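PDB 2BBD: coat protein from Sulfolobus turreted icosahedral virus, which serves as the major capsid protein, probably building the icosahedral shell of the virus from double jelly-roll subunits. Local coordinates for residues 11-16 with 147-152; 35-40 with 110-115; 122-127 with 174-179; 178-183 with 313-318. One frame throughout, in Å; residues are numbered along the deposited sequence.

Overall arrangement
From the N terminus, the end of strand 2-13 opens contact 1, which closes when strand 145-158 pairs with it. Within that span lies contact 2, joining strands 29-43 and 108-123; strands 29-43 and 145-158 are neighbours in one antiparallel sheet, so the two contacts touch, with centres about 9 Å apart. Contact 3 starts where strand 108-123 ends and closes on the loop before strand 182-193; its segments alternate with those of contact 1, so the two cross. Contact 4 begins on Leu178 and Ala179, where contact 3 ends, and closes beside the C-terminal helix 317-321. Contact 3 ties the end of the first jelly roll to the linking loop, and contact 4 joins the start and finish of the second.

Contact 1: 11-16 with 147-152; sequences TYAWTA and NASFYI
Thr11 brings its CG2 methyl against the Tyr151 ring in an off-centre CH-pi contact, 4.2 Å from the ring centroid, the two side chains running side by side. The other rings lie across the sheet from this pair. Trp14 CD1 approaches Phe150 CZ at 3.6 Å, that carbon lying at the edge of the indole; the five-membered ring and the phenyl meet obliquely, their planes 36° apart. Tyr12 O sits at the edge of the Phe150 ring, and Ile152 CG1 meets the edge of the Tyr12 ring, 4.1 Å from CE2. A first torsion of -172° carries the indole of Trp14 away from its own N, to the Phe150 side; its NE1 bonds to Leu60 O.

Between the strands, Tyr12 and Phe150 form an antiparallel hydrogen-bonded pair: Tyr12 N to Phe150 O is 3.1 Å, and Phe150 N returns a bond to Tyr12 O. Trp14 N adds a third bond, to Ala148 O. On the Ser149 face a water joins Thr11 OG1 and Ser149 OG, 2.8 Å from each; a second links Trp14 O to Ala148 N.

The end of strand 2-13, outermost in its sheet within the chain, is therefore held by three backbone bonds supplemented by two waters; the Phe150 side is apolar, while the Ser149 side mixes water-bridged hydroxyls with the Thr11-Tyr151 contact.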
loop_
_atom_site.group_PDB
_atom_site.type_symbol
_atom_site.label_atom_id
_atom_site.label_comp_id
_atom_site.label_asym_id
_atom_site.label_seq_id
_atom_site.Cartn_x
_atom_site.Cartn_y
_atom_site.Cartn_z
ATOM N N THR A 11 3.104 -13.326 18.683
ATOM C CA THR A 11 2.613 -13.555 17.332
ATOM C C THR A 11 1.091 -13.569 17.377
ATOM O O THR A 11 0.502 -13.654 18.449
ATOM C CB THR A 11 3.119 -14.892 16.760
ATOM O OG1 THR A 11 2.600 -15.973 17.539
ATOM C CG2 THR A 11 4.639 -14.932 16.778
ATOM N N TYR A 12 0.458 -13.481 16.213
ATOM C CA TYR A 12 -0.997 -13.448 16.140
ATOM C C TYR A 12 -1.513 -14.486 15.162
ATOM O O TYR A 12 -1.151 -14.490 13.980
ATOM C CB TYR A 12 -1.442 -12.041 15.737
ATOM C CG TYR A 12 -0.832 -10.987 16.640
ATOM C CD1 TYR A 12 -1.469 -10.599 17.827
ATOM C CD2 TYR A 12 0.429 -10.452 16.361
ATOM C CE1 TYR A 12 -0.855 -9.701 18.720
ATOM C CE2 TYR A 12 1.053 -9.563 17.246
ATOM C CZ TYR A 12 0.401 -9.195 18.420
ATOM O OH TYR A 12 1.005 -8.328 19.286
ATOM N N ALA A 13 -2.356 -15.379 15.665
ATOM C CA ALA A 13 -2.907 -16.434 14.839
ATOM C C ALA A 13 -3.838 -15.892 13.773
ATOM O O ALA A 13 -4.546 -14.902 13.972
ATOM C CB ALA A 13 -3.656 -17.462 15.711
ATOM N N TRP A 14 -3.826 -16.556 12.630
ATOM C CA TRP A 14 -4.692 -16.176 11.545
ATOM C C TRP A 14 -6.006 -16.931 11.727
ATOM O O TRP A 14 -6.000 -18.158 11.839
ATOM C CB TRP A 14 -4.070 -16.572 10.192
ATOM C CG TRP A 14 -4.824 -16.026 9.007
ATOM C CD1 TRP A 14 -4.534 -14.890 8.308
ATOM C CD2 TRP A 14 -6.041 -16.543 8.443
ATOM N NE1 TRP A 14 -5.492 -14.663 7.346
ATOM C CE2 TRP A 14 -6.430 -15.662 7.406
ATOM C CE3 TRP A 14 -6.841 -17.664 8.713
ATOM C CZ2 TRP A 14 -7.581 -15.864 6.643
ATOM C CZ3 TRP A 14 -7.989 -17.867 7.951
ATOM C CH2 TRP A 14 -8.348 -16.968 6.927
ATOM N N THR A 15 -7.111 -16.190 11.809
ATOM C CA THR A 15 -8.457 -16.776 11.865
ATOM C C THR A 15 -9.244 -15.902 10.888
ATOM O O THR A 15 -8.962 -14.708 10.761
ATOM C CB THR A 15 -9.126 -16.708 13.265
ATOM O OG1 THR A 15 -9.141 -15.353 13.736
ATOM C CG2 THR A 15 -8.397 -17.607 14.257
ATOM N N ALA A 16 -10.207 -16.489 10.190
ATOM C CA ALA A 16 -11.003 -15.758 9.208
ATOM C C ALA A 16 -11.813 -14.593 9.779
ATOM O O ALA A 16 -12.288 -14.650 10.918
ATOM C CB ALA A 16 -11.946 -16.731 8.474
ATOM N N ASN A 147 -3.541 -22.538 8.386
ATOM C CA ASN A 147 -2.908 -22.812 9.670
ATOM C C ASN A 147 -1.638 -21.946 9.717
ATOM O O ASN A 147 -0.562 -22.384 9.323
ATOM C CB ASN A 147 -2.564 -24.304 9.766
ATOM C CG ASN A 147 -3.606 -25.195 9.072
ATOM O OD1 ASN A 147 -3.294 -25.905 8.102
ATOM N ND2 ASN A 147 -4.845 -25.149 9.554
ATOM N N ALA A 148 -1.777 -20.715 10.201
ATOM C CA ALA A 148 -0.651 -19.788 10.249
ATOM C C ALA A 148 -0.792 -18.674 11.295
ATOM O O ALA A 148 -1.831 -18.529 11.950
ATOM C CB ALA A 148 -0.459 -19.168 8.850
ATOM N N SER A 149 0.267 -17.880 11.419
ATOM C CA SER A 149 0.324 -16.758 12.354
ATOM C C SER A 149 1.078 -15.581 11.730
ATOM O O SER A 149 1.895 -15.756 10.816
ATOM C CB SER A 149 1.056 -17.163 13.644
ATOM O OG SER A 149 0.371 -18.175 14.361
ATOM N N PHE A 150 0.801 -14.386 12.244
ATOM C CA PHE A 150 1.464 -13.179 11.793
ATOM C C PHE A 150 2.645 -12.894 12.690
ATOM O O PHE A 150 2.505 -12.887 13.921
ATOM C CB PHE A 150 0.539 -11.970 11.864
ATOM C CG PHE A 150 -0.574 -11.989 10.865
ATOM C CD1 PHE A 150 -1.845 -12.415 11.230
ATOM C CD2 PHE A 150 -0.362 -11.539 9.562
ATOM C CE1 PHE A 150 -2.899 -12.384 10.308
ATOM C CE2 PHE A 150 -1.402 -11.506 8.638
ATOM C CZ PHE A 150 -2.675 -11.928 9.013
ATOM N N TYR A 151 3.797 -12.656 12.062
ATOM C CA TYR A 151 5.030 -12.313 12.752
ATOM C C TYR A 151 5.316 -10.846 12.453
ATOM O O TYR A 151 5.290 -10.418 11.294
ATOM C CB TYR A 151 6.184 -13.186 12.259
ATOM C CG TYR A 151 5.985 -14.641 12.579
ATOM C CD1 TYR A 151 5.034 -15.393 11.896
ATOM C CD2 TYR A 151 6.714 -15.259 13.601
ATOM C CE1 TYR A 151 4.804 -16.725 12.217
ATOM C CE2 TYR A 151 6.493 -16.596 13.937
ATOM C CZ TYR A 151 5.535 -17.320 13.240
ATOM O OH TYR A 151 5.292 -18.632 13.564
ATOM N N ILE A 152 5.580 -10.078 13.505
ATOM C CA ILE A 152 5.838 -8.656 13.376
ATOM C C ILE A 152 7.311 -8.323 13.587
ATOM O O ILE A 152 7.908 -8.723 14.586
ATOM C CB ILE A 152 5.015 -7.868 14.401
ATOM C CG1 ILE A 152 3.541 -8.264 14.301
ATOM C CG2 ILE A 152 5.229 -6.372 14.201
ATOM C CD1 ILE A 152 2.898 -8.040 12.918
HETATM O O HOH W 1 0.326 -17.568 17.139
HETATM O O HOH W 2 -4.361 -20.258 11.316
#

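Contact 2: 35-40 with 110-115; sequences VQLIGS and VNLNVM
Gln36 and Met115 lie alongside each other on one face of the strand pair, pointing the same way. The glutamine leaves the backbone with CG anti to the carbonyl carbon (chi1 -56°) and runs out extended, while the selenomethionine chain at 115 is straight until it bends at chi3 (-83°). That bend folds the CE methyl back across the glutamine, 3.7 Å from Gln36 CG and close beside the Gln36 amide. Ile38 and Asn113 repeat the parallel lie on the same face, Ile38 CG1 standing 3.8 Å from Asn113 OD1.

The opposite face is aliphatic. Leu37 and Leu112 share one conformation, each with CG trans to its own N, and their branches cross at a slant, Leu112 CD2 4.1 Å from Leu37 CG; Val114 packs against Leu37 through the CB atoms. This face belongs to the interior of the first jelly roll, where Leu37 also touches Trp14 and Phe150, and Leu112 reaches Leu60. Strands 29-43 and 108-123 are adjacent in one antiparallel sheet of that sandwich.

Two hydrogen-bonded pairs carry the backbone: Leu37 with Val114, where Leu37 N to Val114 O is 2.8 Å, and Gly39 with Leu112, where both bonds measure 2.9 Å from N to O. The chain turns a corner at Gly39. Beyond the corner Ser40 and Asn111 are a non-hydrogen-bonded pair whose side chains diverge; Ser40 CB still rests on Val110 O, and Ser40 OG makes a weak hydrogen bond to Asn147 OD1.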
loop_
_atom_site.group_PDB
_atom_site.type_symbol
_atom_site.label_atom_id
_atom_site.label_comp_id
_atom_site.label_asym_id
_atom_site.label_seq_id
_atom_site.Cartn_x
_atom_site.Cartn_y
_atom_site.Cartn_z
ATOM N N VAL A 35 5.489 -7.359 8.295
ATOM C CA VAL A 35 4.467 -8.320 8.668
ATOM C C VAL A 35 4.643 -9.560 7.790
ATOM O O VAL A 35 4.730 -9.451 6.564
ATOM C CB VAL A 35 3.036 -7.753 8.436
ATOM C CG1 VAL A 35 1.999 -8.821 8.735
ATOM C CG2 VAL A 35 2.789 -6.525 9.319
ATOM N N GLN A 36 4.722 -10.731 8.416
ATOM C CA GLN A 36 4.843 -11.981 7.673
ATOM C C GLN A 36 3.777 -12.961 8.145
ATOM O O GLN A 36 3.681 -13.266 9.346
ATOM C CB GLN A 36 6.226 -12.613 7.857
ATOM C CG GLN A 36 7.393 -11.718 7.483
ATOM C CD GLN A 36 8.734 -12.325 7.865
ATOM O OE1 GLN A 36 9.371 -13.018 7.067
ATOM N NE2 GLN A 36 9.163 -12.081 9.098
ATOM N N LEU A 37 2.956 -13.422 7.204
ATOM C CA LEU A 37 1.916 -14.397 7.492
ATOM C C LEU A 37 2.585 -15.702 7.086
ATOM O O LEU A 37 2.815 -15.953 5.905
ATOM C CB LEU A 37 0.667 -14.128 6.644
ATOM C CG LEU A 37 -0.466 -15.155 6.768
ATOM C CD1 LEU A 37 -0.947 -15.204 8.208
ATOM C CD2 LEU A 37 -1.630 -14.787 5.825
ATOM N N ILE A 38 2.909 -16.525 8.076
ATOM C CA ILE A 38 3.628 -17.769 7.834
ATOM C C ILE A 38 2.944 -18.983 8.459
ATOM O O ILE A 38 2.535 -18.951 9.623
ATOM C CB ILE A 38 5.058 -17.655 8.412
ATOM C CG1 ILE A 38 5.742 -16.406 7.840
ATOM C CG2 ILE A 38 5.851 -18.927 8.123
ATOM C CD1 ILE A 38 7.067 -16.064 8.488
ATOM N N GLY A 39 2.849 -20.055 7.675
ATOM C CA GLY A 39 2.223 -21.276 8.149
ATOM C C GLY A 39 1.950 -22.220 6.994
ATOM O O GLY A 39 2.826 -22.466 6.166
ATOM N N SER A 40 0.731 -22.742 6.927
ATOM C CA SER A 40 0.375 -23.656 5.857
ATOM C C SER A 40 -1.089 -23.554 5.495
ATOM O O SER A 40 -1.883 -22.949 6.217
ATOM C CB SER A 40 0.672 -25.099 6.264
ATOM O OG SER A 40 -0.260 -25.536 7.237
ATOM N N VAL A 110 0.207 -27.093 1.652
ATOM C CA VAL A 110 1.301 -26.356 1.034
ATOM C C VAL A 110 1.789 -25.271 1.997
ATOM O O VAL A 110 1.062 -24.860 2.917
ATOM C CB VAL A 110 0.886 -25.719 -0.342
ATOM C CG1 VAL A 110 0.613 -26.826 -1.369
ATOM C CG2 VAL A 110 -0.333 -24.828 -0.185
ATOM N N ASN A 111 3.025 -24.821 1.795
ATOM C CA ASN A 111 3.607 -23.803 2.665
ATOM C C ASN A 111 3.050 -22.415 2.368
ATOM O O ASN A 111 2.849 -22.050 1.215
ATOM C CB ASN A 111 5.134 -23.770 2.514
ATOM C CG ASN A 111 5.767 -25.132 2.695
ATOM O OD1 ASN A 111 5.455 -25.848 3.646
ATOM N ND2 ASN A 111 6.677 -25.496 1.785
ATOM N N LEU A 112 2.810 -21.648 3.426
ATOM C CA LEU A 112 2.301 -20.291 3.299
ATOM C C LEU A 112 3.337 -19.305 3.857
ATOM O O LEU A 112 3.827 -19.474 4.983
ATOM C CB LEU A 112 0.982 -20.158 4.067
ATOM C CG LEU A 112 0.350 -18.775 4.253
ATOM C CD1 LEU A 112 -0.142 -18.197 2.914
ATOM C CD2 LEU A 112 -0.803 -18.924 5.219
ATOM N N ASN A 113 3.671 -18.290 3.061
ATOM C CA ASN A 113 4.635 -17.265 3.463
ATOM C C ASN A 113 4.410 -16.010 2.625
ATOM O O ASN A 113 4.854 -15.917 1.477
ATOM C CB ASN A 113 6.074 -17.771 3.295
ATOM C CG ASN A 113 7.121 -16.703 3.631
ATOM O OD1 ASN A 113 6.809 -15.678 4.229
ATOM N ND2 ASN A 113 8.366 -16.952 3.248
ATOM N N VAL A 114 3.692 -15.062 3.222
ATOM C CA VAL A 114 3.347 -13.797 2.596
ATOM C C VAL A 114 3.928 -12.638 3.411
ATOM O O VAL A 114 3.836 -12.616 4.644
ATOM C CB VAL A 114 1.815 -13.631 2.523
ATOM C CG1 VAL A 114 1.450 -12.415 1.664
ATOM C CG2 VAL A 114 1.179 -14.911 1.964
HETATM N N MSE A 115 4.511 -11.668 2.720
HETATM C CA MSE A 115 5.109 -10.529 3.396
HETATM C C MSE A 115 4.585 -9.173 2.931
HETATM O O MSE A 115 4.234 -8.991 1.756
HETATM C CB MSE A 115 6.626 -10.560 3.216
HETATM C CG MSE A 115 7.351 -9.525 4.059
HETATM SE SE MSE A 115 9.247 -9.475 3.710
HETATM C CE MSE A 115 9.819 -10.939 4.837
#

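Contact 3: 122-127 with 174-179; sequences RFPATM and GEMPLA
Pro124 wedges its ring against Met176 and Pro177. It crosses the Met176 side chain at about a right angle, Pro124 CG lying 4.0 Å from the selenium of this selenomethionine, and meets the other proline obliquely, Pro124 CB to Pro177 CD 3.6 Å. The inverse gamma turn centred on Pro124 presents that ring to the loop. Met127, also selenomethionine, slides past Pro177 in the opposite direction, so that its SE comes 3.7 Å from Pro177 CD. Its chain then bends at chi3 (74°), bringing CE against the Glu175 carbonyl. Met176 CE ends near Phe123, 4.0 Å from CE1 and oblique to the ring.

Further out, Phe123 makes an edge-to-face contact with Tyr68, and Phe29 borders both Pro124 and Pro177. Arg122 turns to Glu157, Glu163 and Glu167 in salt bridges.

No hydrogen bond joins segments 122-127 and 174-179. Two prolines, whose nitrogens cannot donate, and two selenomethionine side chains leave the fit to dispersion and shape, so the irregular loop leading into the second jelly roll is held to the end of strand 108-123 and the 3-10 turn after it mainly by apolar contact.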
loop_
_atom_site.group_PDB
_atom_site.type_symbol
_atom_site.label_atom_id
_atom_site.label_comp_id
_atom_site.label_asym_id
_atom_site.label_seq_id
_atom_site.Cartn_x
_atom_site.Cartn_y
_atom_site.Cartn_z
ATOM N N ARG A 122 10.846 8.073 9.112
ATOM C CA ARG A 122 11.568 7.995 10.381
ATOM C C ARG A 122 10.634 8.565 11.434
ATOM O O ARG A 122 10.795 9.685 11.898
ATOM C CB ARG A 122 12.888 8.767 10.339
ATOM C CG ARG A 122 13.888 8.219 11.345
ATOM C CD ARG A 122 15.197 8.980 11.346
ATOM N NE ARG A 122 15.015 10.363 11.771
ATOM C CZ ARG A 122 16.019 11.205 11.994
ATOM N NH1 ARG A 122 17.278 10.802 11.831
ATOM N NH2 ARG A 122 15.765 12.448 12.384
ATOM N N PHE A 123 9.635 7.760 11.779
ATOM C CA PHE A 123 8.595 8.107 12.737
ATOM C C PHE A 123 9.110 8.261 14.169
ATOM O O PHE A 123 9.766 7.368 14.704
ATOM C CB PHE A 123 7.516 7.025 12.684
ATOM C CG PHE A 123 6.238 7.407 13.347
ATOM C CD1 PHE A 123 5.395 8.345 12.769
ATOM C CD2 PHE A 123 5.868 6.822 14.557
ATOM C CE1 PHE A 123 4.191 8.702 13.386
ATOM C CE2 PHE A 123 4.669 7.168 15.183
ATOM C CZ PHE A 123 3.827 8.110 14.596
ATOM N N PRO A 124 8.814 9.406 14.808
ATOM C CA PRO A 124 9.247 9.683 16.185
ATOM C C PRO A 124 8.347 8.943 17.182
ATOM O O PRO A 124 7.604 9.556 17.963
ATOM C CB PRO A 124 9.118 11.198 16.274
ATOM C CG PRO A 124 7.878 11.462 15.452
ATOM C CD PRO A 124 8.049 10.539 14.248
ATOM N N ALA A 125 8.428 7.618 17.146
ATOM C CA ALA A 125 7.600 6.758 17.982
ATOM C C ALA A 125 7.696 7.021 19.479
ATOM O O ALA A 125 6.713 6.881 20.195
ATOM C CB ALA A 125 7.919 5.301 17.685
ATOM N N THR A 126 8.874 7.404 19.953
ATOM C CA THR A 126 9.060 7.672 21.373
ATOM C C THR A 126 8.361 8.959 21.819
ATOM O O THR A 126 8.309 9.264 23.005
ATOM C CB THR A 126 10.555 7.770 21.725
ATOM O OG1 THR A 126 11.162 8.811 20.951
ATOM C CG2 THR A 126 11.256 6.453 21.425
HETATM N N MSE A 127 7.798 9.700 20.871
HETATM C CA MSE A 127 7.129 10.950 21.202
HETATM C C MSE A 127 5.612 10.905 21.057
HETATM O O MSE A 127 4.923 11.893 21.334
HETATM C CB MSE A 127 7.715 12.076 20.346
HETATM C CG MSE A 127 9.183 12.343 20.661
HETATM SE SE MSE A 127 9.980 13.796 19.657
HETATM C CE MSE A 127 9.135 15.286 20.571
ATOM N N GLY A 174 6.016 21.642 19.620
ATOM C CA GLY A 174 6.836 20.762 20.438
ATOM C C GLY A 174 6.450 19.289 20.473
ATOM O O GLY A 174 6.992 18.531 21.272
ATOM N N GLU A 175 5.529 18.873 19.608
ATOM C CA GLU A 175 5.093 17.477 19.576
ATOM C C GLU A 175 6.065 16.512 18.895
ATOM O O GLU A 175 6.335 15.433 19.419
ATOM C CB GLU A 175 3.720 17.377 18.911
ATOM C CG GLU A 175 2.640 18.143 19.661
ATOM C CD GLU A 175 1.240 17.884 19.125
ATOM O OE1 GLU A 175 0.294 18.546 19.610
ATOM O OE2 GLU A 175 1.078 17.025 18.230
HETATM N N MSE A 176 6.595 16.894 17.738
HETATM C CA MSE A 176 7.525 16.032 17.012
HETATM C C MSE A 176 8.700 16.811 16.444
HETATM O O MSE A 176 8.692 18.040 16.425
HETATM C CB MSE A 176 6.829 15.352 15.830
HETATM C CG MSE A 176 5.527 14.648 16.126
HETATM SE SE MSE A 176 4.862 13.855 14.455
HETATM C CE MSE A 176 3.944 12.305 15.188
ATOM N N PRO A 177 9.730 16.095 15.961
ATOM C CA PRO A 177 10.881 16.796 15.391
ATOM C C PRO A 177 10.409 17.647 14.213
ATOM O O PRO A 177 9.448 17.289 13.519
ATOM C CB PRO A 177 11.797 15.655 14.951
ATOM C CG PRO A 177 11.501 14.588 15.954
ATOM C CD PRO A 177 9.995 14.650 16.081
ATOM N N LEU A 178 11.079 18.778 14.000
ATOM C CA LEU A 178 10.744 19.688 12.909
ATOM C C LEU A 178 10.859 19.005 11.548
ATOM O O LEU A 178 9.992 19.172 10.694
ATOM C CB LEU A 178 11.676 20.905 12.939
ATOM C CG LEU A 178 11.446 22.001 11.894
ATOM C CD1 LEU A 178 10.156 22.752 12.219
ATOM C CD2 LEU A 178 12.634 22.968 11.896
ATOM N N ALA A 179 11.934 18.242 11.356
ATOM C CA ALA A 179 12.191 17.546 10.095
ATOM C C ALA A 179 11.410 16.240 9.935
ATOM O O ALA A 179 11.890 15.293 9.305
ATOM C CB ALA A 179 13.690 17.262 9.959
#

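Contact 4: 178-183 with 313-318; sequences LATVLP and VLPYYD
Leu182 and Val313 form the one beta pair here, antiparallel and hydrogen-bonded, with Leu182 N to Val313 O at 2.9 Å and Val313 N to Leu182 O at 2.8 Å. Next along, Pro315 has no N-H to continue the pairing and instead brings its CD to 3.0 Å from Thr180 O, while its ring crosses the Thr180 side chain at about a right angle, CG against the CG2 methyl. Leu182 CG leans on Pro315 CD, on the side of the Leu182-Val313 pair; Val181 CG2 and Leu314 CD2 lie alongside each other, 3.8 Å apart.

Beyond the paired residues, one water fills in for direct bonds: it donates to Leu178 O and Thr180 O and accepts from Tyr316 N at 3.1 Å. Leu178 O also sits at the edge of the Tyr316 ring, 3.6 Å from CD1, and Leu178 CD1 touches Tyr316 CB.

Neighbours set these groups in place. Pro315 CB lies over the centre of one face of the Tyr316 ring, whose hydroxyl is hydrogen-bonded to Asp173 OD2 and Met176 N. With OG1 anti to the carbonyl carbon (chi1 -68°), Thr180 bonds back to Pro177 O and leaves CG2 to face Pro315.

Tyr316 holds the N-cap position before helix 317-321. The first and last strands of the second jelly roll, 182-193 and 303-313, thus meet as antiparallel neighbours, consistent with the double jelly-roll fold of capsid proteins.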
loop_
_atom_site.group_PDB
_atom_site.type_symbol
_atom_site.label_atom_id
_atom_site.label_comp_id
_atom_site.label_asym_id
_atom_site.label_seq_id
_atom_site.Cartn_x
_atom_site.Cartn_y
_atom_site.Cartn_z
ATOM N N LEU A 178 11.079 18.778 14.000
ATOM C CA LEU A 178 10.744 19.688 12.909
ATOM C C LEU A 178 10.859 19.005 11.548
ATOM O O LEU A 178 9.992 19.172 10.694
ATOM C CB LEU A 178 11.676 20.905 12.939
ATOM C CG LEU A 178 11.446 22.001 11.894
ATOM C CD1 LEU A 178 10.156 22.752 12.219
ATOM C CD2 LEU A 178 12.634 22.968 11.896
ATOM N N ALA A 179 11.934 18.242 11.356
ATOM C CA ALA A 179 12.191 17.546 10.095
ATOM C C ALA A 179 11.410 16.240 9.935
ATOM O O ALA A 179 11.890 15.293 9.305
ATOM C CB ALA A 179 13.690 17.262 9.959
ATOM N N THR A 180 10.206 16.190 10.487
ATOM C CA THR A 180 9.401 14.983 10.406
ATOM C C THR A 180 8.584 14.826 9.120
ATOM O O THR A 180 7.861 15.735 8.706
ATOM C CB THR A 180 8.428 14.885 11.608
ATOM O OG1 THR A 180 9.175 14.663 12.812
ATOM C CG2 THR A 180 7.432 13.732 11.406
ATOM N N VAL A 181 8.716 13.656 8.502
ATOM C CA VAL A 181 7.961 13.314 7.307
ATOM C C VAL A 181 7.041 12.161 7.716
ATOM O O VAL A 181 7.510 11.081 8.076
ATOM C CB VAL A 181 8.874 12.837 6.148
ATOM C CG1 VAL A 181 8.023 12.462 4.944
ATOM C CG2 VAL A 181 9.859 13.934 5.769
ATOM N N LEU A 182 5.737 12.402 7.668
ATOM C CA LEU A 182 4.745 11.393 8.033
ATOM C C LEU A 182 4.106 10.720 6.819
ATOM O O LEU A 182 3.461 11.377 6.005
ATOM C CB LEU A 182 3.623 12.023 8.861
ATOM C CG LEU A 182 3.976 12.634 10.217
ATOM C CD1 LEU A 182 2.717 13.204 10.860
ATOM C CD2 LEU A 182 4.601 11.568 11.103
ATOM N N PRO A 183 4.278 9.398 6.682
ATOM C CA PRO A 183 3.669 8.724 5.537
ATOM C C PRO A 183 2.148 8.760 5.671
ATOM O O PRO A 183 1.618 8.735 6.782
ATOM C CB PRO A 183 4.238 7.309 5.627
ATOM C CG PRO A 183 4.448 7.128 7.106
ATOM C CD PRO A 183 5.050 8.450 7.503
ATOM N N VAL A 313 3.064 13.616 4.448
ATOM C CA VAL A 313 2.709 14.950 4.897
ATOM C C VAL A 313 3.774 15.457 5.849
ATOM O O VAL A 313 4.352 14.681 6.616
ATOM C CB VAL A 313 1.358 14.942 5.657
ATOM C CG1 VAL A 313 1.087 16.318 6.259
ATOM C CG2 VAL A 313 0.236 14.545 4.725
ATOM N N LEU A 314 4.038 16.758 5.785
ATOM C CA LEU A 314 5.008 17.392 6.675
ATOM C C LEU A 314 4.183 18.096 7.740
ATOM O O LEU A 314 3.500 19.077 7.456
ATOM C CB LEU A 314 5.851 18.423 5.930
ATOM C CG LEU A 314 6.574 17.963 4.665
ATOM C CD1 LEU A 314 7.567 19.049 4.266
ATOM C CD2 LEU A 314 7.302 16.654 4.905
ATOM N N PRO A 315 4.227 17.597 8.980
ATOM C CA PRO A 315 3.451 18.221 10.056
ATOM C C PRO A 315 3.808 19.689 10.311
ATOM O O PRO A 315 2.993 20.446 10.823
ATOM C CB PRO A 315 3.735 17.313 11.253
ATOM C CG PRO A 315 5.118 16.812 10.975
ATOM C CD PRO A 315 5.066 16.502 9.497
ATOM N N TYR A 316 5.016 20.083 9.929
ATOM C CA TYR A 316 5.483 21.454 10.113
ATOM C C TYR A 316 5.872 22.056 8.764
ATOM O O TYR A 316 6.833 22.823 8.663
ATOM C CB TYR A 316 6.689 21.468 11.057
ATOM C CG TYR A 316 6.407 20.785 12.374
ATOM C CD1 TYR A 316 7.075 19.612 12.733
ATOM C CD2 TYR A 316 5.430 21.278 13.237
ATOM C CE1 TYR A 316 6.769 18.945 13.920
ATOM C CE2 TYR A 316 5.118 20.619 14.423
ATOM C CZ TYR A 316 5.790 19.454 14.756
ATOM O OH TYR A 316 5.463 18.798 15.921
ATOM N N TYR A 317 5.115 21.685 7.733
ATOM C CA TYR A 317 5.332 22.145 6.363
ATOM C C TYR A 317 5.702 23.630 6.288
ATOM O O TYR A 317 6.773 23.990 5.810
ATOM C CB TYR A 317 4.062 21.902 5.545
ATOM C CG TYR A 317 4.199 22.221 4.074
ATOM C CD1 TYR A 317 4.760 21.298 3.192
ATOM C CD2 TYR A 317 3.765 23.446 3.562
ATOM C CE1 TYR A 317 4.881 21.583 1.837
ATOM C CE2 TYR A 317 3.886 23.741 2.205
ATOM C CZ TYR A 317 4.443 22.805 1.352
ATOM O OH TYR A 317 4.561 23.080 0.013
ATOM N N ASP A 318 4.794 24.477 6.762
ATOM C CA ASP A 318 4.985 25.924 6.754
ATOM C C ASP A 318 6.323 26.366 7.341
ATOM O O ASP A 318 7.119 27.004 6.650
ATOM C CB ASP A 318 3.824 26.596 7.492
ATOM C CG ASP A 318 2.507 26.420 6.764
ATOM O OD1 ASP A 318 1.440 26.617 7.380
ATOM O OD2 ASP A 318 2.541 26.087 5.560
HETATM O O HOH W 3 7.577 18.508 9.203
#